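Local coordinates for CEP104 (PDB 5JO8), which is a centriolar protein whose TOG domain, an all-helical module, probably binds microtubules or tubulin, at residues L126-C131 against W164-P169; H130-T135 against Q171-H176; L196-L201 against R232-R237; R237-M242 against A248-Y253. All blocks are in the same frame, centred on the assembly; numbering follows the deposited sequence.

Contact 1 of 4, residues L126-C131 against W164-P169; sequences LETSHC and WSEVKP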
# COMPACT_ATOMS: atom_id res chain seq x y z
N LEU A 126 16.59 -6.32 0.18
CA LEU A 126 16.68 -4.90 0.52
C LEU A 126 16.07 -4.05 -0.60
O LEU A 126 15.38 -3.06 -0.34
CB LEU A 126 18.14 -4.49 0.81
CG LEU A 126 18.52 -3.08 1.29
CD1 LEU A 126 19.96 -3.10 1.76
CD2 LEU A 126 18.36 -1.99 0.23
N GLU A 127 16.34 -4.44 -1.85
CA GLU A 127 15.80 -3.69 -2.97
C GLU A 127 14.29 -3.86 -3.06
O GLU A 127 13.57 -2.90 -3.31
CB GLU A 127 16.47 -4.10 -4.28
CG GLU A 127 17.96 -3.79 -4.26
CD GLU A 127 18.25 -2.31 -4.06
OE1 GLU A 127 17.49 -1.46 -4.59
OE2 GLU A 127 19.24 -1.97 -3.37
N THR A 128 13.81 -5.08 -2.83
CA THR A 128 12.36 -5.32 -2.80
C THR A 128 11.72 -4.44 -1.75
O THR A 128 10.66 -3.83 -1.99
CB THR A 128 12.06 -6.77 -2.44
OG1 THR A 128 12.88 -7.63 -3.24
CG2 THR A 128 10.59 -7.10 -2.68
N SER A 129 12.34 -4.38 -0.58
CA SER A 129 11.85 -3.56 0.52
C SER A 129 11.76 -2.09 0.12
O SER A 129 10.75 -1.43 0.38
CB SER A 129 12.75 -3.71 1.74
OG SER A 129 12.37 -2.80 2.76
N HIS A 130 12.81 -1.58 -0.50
CA HIS A 130 12.81 -0.22 -1.01
C HIS A 130 11.62 0.02 -1.95
O HIS A 130 10.93 1.05 -1.84
CB HIS A 130 14.13 0.06 -1.75
CG HIS A 130 14.17 1.40 -2.41
ND1 HIS A 130 14.60 2.54 -1.76
CD2 HIS A 130 13.84 1.78 -3.67
CE1 HIS A 130 14.55 3.56 -2.60
NE2 HIS A 130 14.08 3.13 -3.76
N CYS A 131 11.36 -0.92 -2.86
CA CYS A 131 10.25 -0.75 -3.81
C CYS A 131 8.92 -0.60 -3.09
O CYS A 131 8.11 0.26 -3.45
CB CYS A 131 10.14 -1.94 -4.76
SG CYS A 131 11.55 -2.11 -5.89
N TRP A 164 2.40 -11.44 -2.94
CA TRP A 164 3.44 -11.88 -3.86
C TRP A 164 4.54 -12.58 -3.07
O TRP A 164 4.91 -12.14 -1.98
CB TRP A 164 4.06 -10.74 -4.66
CG TRP A 164 3.12 -10.12 -5.62
CD1 TRP A 164 2.02 -10.70 -6.21
CD2 TRP A 164 3.18 -8.77 -6.09
NE1 TRP A 164 1.40 -9.77 -7.03
CE2 TRP A 164 2.09 -8.59 -6.97
CE3 TRP A 164 4.05 -7.70 -5.86
CZ2 TRP A 164 1.84 -7.37 -7.60
CZ3 TRP A 164 3.80 -6.50 -6.49
CH2 TRP A 164 2.70 -6.34 -7.35
N SER A 165 5.04 -13.68 -3.64
CA SER A 165 6.07 -14.46 -2.96
C SER A 165 7.32 -13.64 -2.61
O SER A 165 7.99 -13.93 -1.61
CB SER A 165 6.45 -15.70 -3.79
OG SER A 165 7.04 -15.33 -5.01
N GLU A 166 7.63 -12.63 -3.41
CA GLU A 166 8.77 -11.75 -3.11
C GLU A 166 8.51 -10.80 -1.96
O GLU A 166 9.45 -10.34 -1.31
CB GLU A 166 9.17 -10.93 -4.34
CG GLU A 166 9.86 -11.74 -5.46
CD GLU A 166 11.23 -12.26 -5.06
OE1 GLU A 166 12.10 -11.45 -4.68
OE2 GLU A 166 11.44 -13.49 -5.14
N VAL A 167 7.24 -10.49 -1.70
CA VAL A 167 6.89 -9.43 -0.76
C VAL A 167 6.40 -9.96 0.58
O VAL A 167 6.69 -9.40 1.63
CB VAL A 167 5.84 -8.49 -1.38
CG1 VAL A 167 5.31 -7.50 -0.34
CG2 VAL A 167 6.40 -7.76 -2.58
N LYS A 168 5.59 -11.02 0.53
CA LYS A 168 5.05 -11.61 1.76
C LYS A 168 6.06 -11.84 2.91
O LYS A 168 5.80 -11.42 4.04
CB LYS A 168 4.24 -12.89 1.44
CG LYS A 168 3.42 -13.40 2.63
CD LYS A 168 2.39 -14.43 2.19
CE LYS A 168 1.58 -14.95 3.38
NZ LYS A 168 0.37 -15.71 2.95
N PRO A 169 7.24 -12.44 2.62
CA PRO A 169 8.18 -12.68 3.72
C PRO A 169 8.75 -11.41 4.36
O PRO A 169 9.31 -11.49 5.45
CB PRO A 169 9.31 -13.46 3.05
CG PRO A 169 8.76 -13.98 1.78
CD PRO A 169 7.72 -13.00 1.35
O HOH W 1 11.82 -9.02 -5.20

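Contact 2 of 4, residues H130-T135 against Q171-H176; sequences HCVEKT and QIVPVH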
# COMPACT_ATOMS: atom_id res chain seq x y z
N HIS A 130 12.81 -1.58 -0.50
CA HIS A 130 12.81 -0.22 -1.01
C HIS A 130 11.62 0.02 -1.95
O HIS A 130 10.93 1.05 -1.84
CB HIS A 130 14.13 0.06 -1.75
CG HIS A 130 14.17 1.40 -2.41
ND1 HIS A 130 14.60 2.54 -1.76
CD2 HIS A 130 13.84 1.78 -3.67
CE1 HIS A 130 14.55 3.56 -2.60
NE2 HIS A 130 14.08 3.13 -3.76
N CYS A 131 11.36 -0.92 -2.86
CA CYS A 131 10.25 -0.75 -3.81
C CYS A 131 8.92 -0.60 -3.09
O CYS A 131 8.11 0.26 -3.45
CB CYS A 131 10.14 -1.94 -4.76
SG CYS A 131 11.55 -2.11 -5.89
N VAL A 132 8.69 -1.46 -2.12
CA VAL A 132 7.43 -1.45 -1.37
C VAL A 132 7.34 -0.18 -0.51
O VAL A 132 6.33 0.51 -0.53
CB VAL A 132 7.24 -2.71 -0.52
CG1 VAL A 132 5.94 -2.62 0.28
CG2 VAL A 132 7.23 -3.95 -1.40
N GLU A 133 8.40 0.14 0.23
CA GLU A 133 8.34 1.29 1.13
C GLU A 133 8.14 2.61 0.40
O GLU A 133 7.48 3.51 0.92
CB GLU A 133 9.61 1.37 1.99
CG GLU A 133 9.80 0.21 2.97
CD GLU A 133 8.82 0.25 4.14
OE1 GLU A 133 8.08 1.24 4.28
OE2 GLU A 133 8.80 -0.72 4.93
N LYS A 134 8.69 2.73 -0.80
CA LYS A 134 8.59 3.98 -1.54
C LYS A 134 7.25 4.17 -2.24
O LYS A 134 6.92 5.28 -2.66
CB LYS A 134 9.73 4.11 -2.56
CG LYS A 134 11.11 4.26 -1.95
CD LYS A 134 11.18 5.49 -1.07
CE LYS A 134 12.51 5.57 -0.34
NZ LYS A 134 12.60 6.76 0.56
N THR A 135 6.50 3.08 -2.41
CA THR A 135 5.26 3.14 -3.19
C THR A 135 3.99 2.90 -2.39
O THR A 135 2.93 3.43 -2.72
CB THR A 135 5.30 2.15 -4.37
OG1 THR A 135 5.41 0.81 -3.88
CG2 THR A 135 6.49 2.47 -5.27
N GLN A 171 6.99 -8.91 5.43
CA GLN A 171 6.05 -8.50 6.47
C GLN A 171 5.92 -6.98 6.59
O GLN A 171 5.83 -6.44 7.69
CB GLN A 171 6.45 -9.13 7.81
CG GLN A 171 6.50 -10.65 7.75
CD GLN A 171 7.16 -11.27 8.96
OE1 GLN A 171 8.07 -10.68 9.55
NE2 GLN A 171 6.71 -12.45 9.33
N ILE A 172 5.91 -6.30 5.45
CA ILE A 172 5.90 -4.85 5.39
C ILE A 172 4.46 -4.37 5.29
O ILE A 172 4.04 -3.47 6.02
CB ILE A 172 6.71 -4.32 4.18
CG1 ILE A 172 8.21 -4.52 4.40
CG2 ILE A 172 6.40 -2.84 3.90
CD1 ILE A 172 9.05 -4.18 3.17
N VAL A 173 3.72 -4.96 4.37
CA VAL A 173 2.39 -4.45 4.07
C VAL A 173 1.46 -4.49 5.28
O VAL A 173 0.83 -3.48 5.58
CB VAL A 173 1.80 -5.09 2.81
CG1 VAL A 173 0.42 -4.52 2.53
CG2 VAL A 173 2.72 -4.84 1.61
N PRO A 174 1.38 -5.63 5.99
CA PRO A 174 0.46 -5.64 7.14
C PRO A 174 0.78 -4.60 8.21
O PRO A 174 -0.12 -3.98 8.77
CB PRO A 174 0.64 -7.06 7.70
CG PRO A 174 0.93 -7.87 6.49
CD PRO A 174 1.86 -6.99 5.68
N VAL A 175 2.07 -4.41 8.48
CA VAL A 175 2.49 -3.44 9.48
C VAL A 175 2.09 -2.03 9.08
O VAL A 175 1.61 -1.25 9.92
CB VAL A 175 4.00 -3.56 9.75
CG1 VAL A 175 4.43 -2.53 10.78
CG2 VAL A 175 4.32 -4.97 10.22
N HIS A 176 2.27 -1.69 7.81
CA HIS A 176 1.85 -0.38 7.32
C HIS A 176 0.33 -0.21 7.48
O HIS A 176 -0.14 0.85 7.88
CB HIS A 176 2.21 -0.24 5.85
CG HIS A 176 2.48 1.16 5.42
ND1 HIS A 176 1.50 2.12 5.34
CD2 HIS A 176 3.63 1.77 5.04
CE1 HIS A 176 2.03 3.26 4.93
NE2 HIS A 176 3.32 3.08 4.74

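Contact 3 of 4, residues L196-L201 against R232-R237; sequences LVECLL and RDVALR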
# COMPACT_ATOMS: atom_id res chain seq x y z
N LEU A 196 -9.09 -3.25 3.98
CA LEU A 196 -7.82 -3.90 3.64
C LEU A 196 -7.31 -4.78 4.76
O LEU A 196 -6.90 -5.92 4.53
CB LEU A 196 -6.75 -2.87 3.26
CG LEU A 196 -6.76 -2.48 1.78
CD1 LEU A 196 -5.91 -1.24 1.54
CD2 LEU A 196 -6.26 -3.64 0.94
N VAL A 197 -7.34 -4.26 5.98
CA VAL A 197 -6.93 -5.04 7.14
C VAL A 197 -7.84 -6.26 7.27
O VAL A 197 -7.36 -7.38 7.42
CB VAL A 197 -6.94 -4.19 8.44
CG1 VAL A 197 -6.70 -5.08 9.66
CG2 VAL A 197 -5.88 -3.09 8.37
N GLU A 198 -9.16 -6.05 7.21
CA GLU A 198 -10.09 -7.15 7.40
C GLU A 198 -9.83 -8.24 6.38
O GLU A 198 -9.80 -9.43 6.70
CB GLU A 198 -11.53 -6.68 7.27
CG GLU A 198 -12.55 -7.78 7.49
CD GLU A 198 -13.96 -7.37 7.15
OE1 GLU A 198 -14.89 -7.96 7.73
OE2 GLU A 198 -14.15 -6.47 6.30
N CYS A 199 -9.64 -7.82 5.13
CA CYS A 199 -9.46 -8.74 4.03
C CYS A 199 -8.15 -9.51 4.14
O CYS A 199 -8.12 -10.74 4.08
CB CYS A 199 -9.51 -7.97 2.71
SG CYS A 199 -9.09 -8.92 1.24
N LEU A 200 -7.05 -8.78 4.33
CA LEU A 200 -5.75 -9.42 4.40
C LEU A 200 -5.56 -10.26 5.66
O LEU A 200 -4.89 -11.29 5.64
CB LEU A 200 -4.62 -8.40 4.22
CG LEU A 200 -4.48 -7.92 2.76
CD1 LEU A 200 -3.53 -6.75 2.66
CD2 LEU A 200 -4.03 -9.07 1.88
N LEU A 201 -6.17 -9.83 6.76
CA LEU A 201 -6.11 -10.60 8.00
C LEU A 201 -6.77 -11.97 7.82
O LEU A 201 -6.21 -13.00 8.22
CB LEU A 201 -6.77 -9.83 9.14
CG LEU A 201 -6.73 -10.46 10.53
CD1 LEU A 201 -5.30 -10.81 10.90
CD2 LEU A 201 -7.33 -9.48 11.52
N ARG A 232 -16.41 2.18 11.91
CA ARG A 232 -16.46 1.47 13.18
C ARG A 232 -16.98 0.06 13.00
O ARG A 232 -16.54 -0.86 13.68
CB ARG A 232 -17.33 2.22 14.20
CG ARG A 232 -16.86 3.63 14.51
CD ARG A 232 -17.62 4.24 15.68
NE ARG A 232 -19.06 4.34 15.44
CZ ARG A 232 -19.66 5.37 14.86
NH1 ARG A 232 -20.98 5.37 14.71
NH2 ARG A 232 -18.96 6.41 14.44
N ASP A 233 -17.94 -0.11 12.09
CA ASP A 233 -18.54 -1.41 11.88
C ASP A 233 -17.53 -2.43 11.34
O ASP A 233 -17.55 -3.59 11.76
CB ASP A 233 -19.77 -1.31 10.97
CG ASP A 233 -20.42 -2.65 10.72
OD1 ASP A 233 -21.05 -3.19 11.66
OD2 ASP A 233 -20.32 -3.17 9.59
N VAL A 234 -16.64 -2.01 10.45
CA VAL A 234 -15.60 -2.93 9.98
C VAL A 234 -14.65 -3.25 11.13
O VAL A 234 -14.22 -4.40 11.28
CB VAL A 234 -14.83 -2.38 8.77
CG1 VAL A 234 -13.81 -3.42 8.30
CG2 VAL A 234 -15.81 -2.04 7.66
N ALA A 235 -14.33 -2.25 11.94
CA ALA A 235 -13.47 -2.47 13.10
C ALA A 235 -14.07 -3.53 14.04
O ALA A 235 -13.37 -4.41 14.53
CB ALA A 235 -13.20 -1.16 13.83
N LEU A 236 -15.39 -3.46 14.25
CA LEU A 236 -16.07 -4.48 15.04
C LEU A 236 -15.94 -5.86 14.42
O LEU A 236 -15.67 -6.83 15.12
CB LEU A 236 -17.55 -4.13 15.18
CG LEU A 236 -17.89 -2.91 16.02
CD1 LEU A 236 -19.34 -2.55 15.77
CD2 LEU A 236 -17.64 -3.22 17.49
N ARG A 237 -16.14 -5.96 13.11
CA ARG A 237 -15.99 -7.24 12.42
C ARG A 237 -14.60 -7.83 12.61
O ARG A 237 -14.44 -9.04 12.79
CB ARG A 237 -16.28 -7.10 10.92
CG ARG A 237 -17.72 -6.74 10.63
CD ARG A 237 -18.15 -7.24 9.25
NE ARG A 237 -17.32 -6.71 8.17
CZ ARG A 237 -17.60 -5.61 7.47
NH1 ARG A 237 -18.68 -4.91 7.75
NH2 ARG A 237 -16.79 -5.21 6.49

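Contact 4 of 4, residues R237-M242 against A248-Y253; sequences RIIFGM and AAILEY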
# COMPACT_ATOMS: atom_id res chain seq x y z
N ARG A 237 -16.14 -5.96 13.11
CA ARG A 237 -15.99 -7.24 12.42
C ARG A 237 -14.60 -7.83 12.61
O ARG A 237 -14.44 -9.04 12.79
CB ARG A 237 -16.28 -7.10 10.92
CG ARG A 237 -17.72 -6.74 10.63
CD ARG A 237 -18.15 -7.24 9.25
NE ARG A 237 -17.32 -6.71 8.17
CZ ARG A 237 -17.60 -5.61 7.47
NH1 ARG A 237 -18.68 -4.91 7.75
NH2 ARG A 237 -16.79 -5.21 6.49
N ILE A 238 -13.58 -6.97 12.58
CA ILE A 238 -12.21 -7.42 12.76
C ILE A 238 -12.05 -8.00 14.16
O ILE A 238 -11.49 -9.09 14.34
CB ILE A 238 -11.24 -6.25 12.50
CG1 ILE A 238 -11.15 -5.95 11.00
CG2 ILE A 238 -9.85 -6.55 13.06
CD1 ILE A 238 -10.50 -4.62 10.69
N ILE A 239 -12.57 -7.28 15.15
CA ILE A 239 -12.47 -7.73 16.53
C ILE A 239 -13.23 -9.04 16.76
O ILE A 239 -12.72 -9.95 17.40
CB ILE A 239 -12.89 -6.62 17.50
CG1 ILE A 239 -11.88 -5.47 17.42
CG2 ILE A 239 -12.95 -7.16 18.94
CD1 ILE A 239 -12.37 -4.20 18.04
N PHE A 240 -14.45 -9.13 16.23
CA PHE A 240 -15.24 -10.35 16.37
C PHE A 240 -14.52 -11.53 15.73
O PHE A 240 -14.52 -12.63 16.27
CB PHE A 240 -16.62 -10.18 15.73
CG PHE A 240 -17.58 -9.35 16.53
CD1 PHE A 240 -17.68 -9.51 17.91
CD2 PHE A 240 -18.39 -8.42 15.92
CE1 PHE A 240 -18.57 -8.75 18.66
CE2 PHE A 240 -19.29 -7.65 16.66
CZ PHE A 240 -19.38 -7.82 18.03
N GLY A 241 -13.90 -11.29 14.58
CA GLY A 241 -13.12 -12.32 13.93
C GLY A 241 -12.00 -12.84 14.81
O GLY A 241 -11.80 -14.05 14.96
N MET A 242 -11.28 -11.91 15.42
CA MET A 242 -10.17 -12.24 16.31
C MET A 242 -10.67 -12.97 17.56
O MET A 242 -10.03 -13.91 18.03
CB MET A 242 -9.43 -10.98 16.74
CG MET A 242 -8.86 -10.18 15.59
SD MET A 242 -7.09 -10.42 15.41
CE MET A 242 -7.04 -12.07 14.73
N ALA A 248 -9.48 -15.11 25.09
CA ALA A 248 -8.83 -14.60 26.30
C ALA A 248 -8.06 -13.31 26.05
O ALA A 248 -8.22 -12.34 26.79
CB ALA A 248 -7.90 -15.66 26.90
N ALA A 249 -7.24 -13.32 25.00
CA ALA A 249 -6.40 -12.17 24.66
C ALA A 249 -7.25 -10.94 24.35
O ALA A 249 -6.91 -9.83 24.77
CB ALA A 249 -5.50 -12.50 23.49
N ILE A 250 -8.35 -11.14 23.64
CA ILE A 250 -9.21 -10.04 23.28
C ILE A 250 -9.87 -9.43 24.51
O ILE A 250 -9.88 -8.20 24.68
CB ILE A 250 -10.25 -10.46 22.23
CG1 ILE A 250 -9.56 -10.96 20.96
CG2 ILE A 250 -11.19 -9.31 21.93
CD1 ILE A 250 -8.43 -10.12 20.48
N LEU A 251 -10.41 -10.27 25.38
CA LEU A 251 -11.06 -9.78 26.58
C LEU A 251 -10.07 -9.07 27.51
O LEU A 251 -10.43 -8.11 28.21
CB LEU A 251 -11.76 -10.92 27.32
CG LEU A 251 -12.96 -11.49 26.57
CD1 LEU A 251 -13.39 -12.81 27.20
CD2 LEU A 251 -14.09 -10.48 26.57
N GLU A 252 -8.83 -9.55 27.52
CA GLU A 252 -7.78 -8.94 28.33
C GLU A 252 -7.33 -7.60 27.76
O GLU A 252 -6.77 -6.77 28.48
CB GLU A 252 -6.59 -9.90 28.44
CG GLU A 252 -6.82 -11.06 29.41
CD GLU A 252 -5.95 -12.26 29.10
OE1 GLU A 252 -5.09 -12.16 28.19
OE2 GLU A 252 -6.13 -13.31 29.75
N TYR A 253 -7.59 -7.38 26.48
CA TYR A 253 -7.17 -6.14 25.84
C TYR A 253 -8.16 -5.03 26.10
O TYR A 253 -7.79 -3.88 26.40
CB TYR A 253 -7.00 -6.35 24.33
CG TYR A 253 -6.23 -5.24 23.65
CD1 TYR A 253 -4.84 -5.28 23.58
CD2 TYR A 253 -6.88 -4.14 23.11
CE1 TYR A 253 -4.12 -4.25 22.97
CE2 TYR A 253 -6.17 -3.10 22.50
CZ TYR A 253 -4.79 -3.17 22.43
OH TYR A 253 -4.08 -2.16 21.83

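Contact 1 of 4, residues L126-C131 against W164-P169
T128 reaches across to E166 and V167 and carries the whole contact from the side of 126-131. This segment is one and a half turns of a helix. The facing segment, 164-169, is a turn that passes into a 3-10 segment at K168 and P169.

The carboxylate of E127 forms a salt bridge with R85. T128 follows, and its CB points at the turn. The two branches of T128 do different work. CG2 lies anti to the backbone N (OG1 at chi1 -48°) and meets the backbone carbonyl of E166, with T128 CG2 to E166 O at 3.7 Å. T128 CG2 also touches V167 CG2 at 4.2 Å. The hydroxyl works through a water. T128 OG1 gives its proton to the water at 2.6 Å, and the water donates to E166 OE1 at 2.5 Å. T128 OG1 and E166 OE1 are 4.2 Å apart, so the water joins them where they do not meet directly. The E166 chain bends at chi2 (-67°), and it crosses the T128 side chain at about a right angle. Further on, C131 turns to other helices.

The turn is closed by W164 O, which accepts from both V167 N and K168 N. K125 NZ also bonds to E166 O. The contact thus joins helix 125-142 to the loop between helices 148-163 and 173-177. Helix 100-121 borders it through V118 on T128 and P119 on E166, and helix 77-94 packs on E127 and C131.

Contact 2 of 4, residues H130-T135 against Q171-H176
V132 meets I172 and V173 in the apolar part of this contact. CG1 of V132 does all the touching. It lies anti to the backbone N (chi1 178°) and comes to 3.7 Å from I172 CG2. The same V132 CG1 is 4.1 Å from V173 CG2. The V132 side chain crosses that of V173 at about a right angle and meets that of I172 at a slant. V132 and V173 are buried, while I172 is partly exposed.

The second kind of contact is polar against apolar. The CB of E133 does not point at 171-176, but the chain bends at chi2 (-71°) and brings the carboxylate to I172. E133 OE2 sits 3.4 Å from I172 CG2, and also within 3.9 Å of I172 CD1. E133 is exposed and lies at the border of the contact. H176 NE2 is 5.1 Å from E133 OE1. If that ring were protonated, the two would probably attract weakly.

Between the two segments there is no hydrogen bond. Within 130-135, T135 OG1 donates to C131 O at 2.8 Å, from 22° out of the carbonyl plane. Within 171-176, H176 N bonds to I172 O.

H176 also packs on L136, P137 and L140, further along helix 125-142. The contact joins helix 125-142 to the short helix 173-177, with helix 148-163 between them in the chain, within the all-helical alpha-solenoid of a TOG domain.

Contact 3 of 4, residues L196-L201 against R232-R237
E198 and R237 face each other between two helices of the TOG alpha-solenoid, 187-204 and 229-245. The pair forms a two-pronged, side-on salt bridge. NE of R237 donates to E198 OE1 at 2.8 Å, with an N-H...O angle of 171°. NH2 of R237 donates to E198 OE2 at 2.9 Å. Each carboxylate oxygen is met on its syn side. Both oxygens lie close to the guanidinium plane, at its edge. The two planes are nevertheless turned 30° apart, so the match is not flat.

The torsions explain the approach. E198 has CG anti to its backbone N and an extended chain beyond, which carries the carboxylate straight out toward helix 229-245. The R237 chain bends at chi3 (-58°). This folds the guanidinium back along its own helix, where V234 CA lies 4.2 Å above one face, over the centre.

The third nitrogen is used as well. R237 NH1 makes a salt bridge of 3.0 Å to D233 OD2, one turn earlier on the same helix. E198, R237 and D233 therefore form a network, and R237 is gripped at NE, NH1 and NH2. Such a set of bonds should hold the guanidinium against rotation, and two carboxylates would be expected to stabilise its positive charge. K202 adds only a weak, long ion pair to E198 OE1.

V234 supplies the apolar side of the contact. Its side chain crosses that of E198 at about a right angle. CG1 of V234 touches E198 OE2 at 3.7 Å and lies 4.1 Å from E198 CB.

Contact 4 of 4, residues R237-M242 against A248-Y253
I250 makes the contact from the side of 248-253, facing I239 and M242 on helix 229-245. Its CB points at the other helix, and its branches divide the work. I250 CG2 lies anti to the backbone N and meets I239 CG2 at 4.1 Å, with the two side chains set at a slant. I250 CD1, at the end of the other branch, meets M242 CB at 4.0 Å. Between these two, I250 CG1 lies 4.1 Å from M242 C. F274 of helix 265-276 also touches both I239 and I250.

M242 offers its CB and backbone carbonyl here. Its chain bends at chi2 and chi3, and its end leads away, where M242 packs on L201 and V216. After I250, L251 turns to F274 as well. Y253 packs on K218 of helix 213-223.

All three touching residues are buried, and the side chains touch through carbon atoms. The contact between 237-242 and 248-253 therefore rests on van der Waals and hydrophobic packing, without a directional bond between the segments.

Contacts 1 and 2 start from the same stretch of chain; contact 3 and then contact 4 follow in series. Contacts 1 and 2 share helix 125-142, with H130 and C131 common to both. Their centres are about 8 Å apart, and they touch, as where S129 meets I172. Contacts 3 and 4 share helix 229-245 and R237. Their centres are about 12 Å apart, and I238 of contact 4 packs on V197 and E198 of contact 3. The two pairs are separate: contacts 2 and 3 have centres about 19 Å apart, and contacts 1 and 4 about 30 Å. Each pair thus joins neighbouring helices locally, consistent with an elongated array of packed helices.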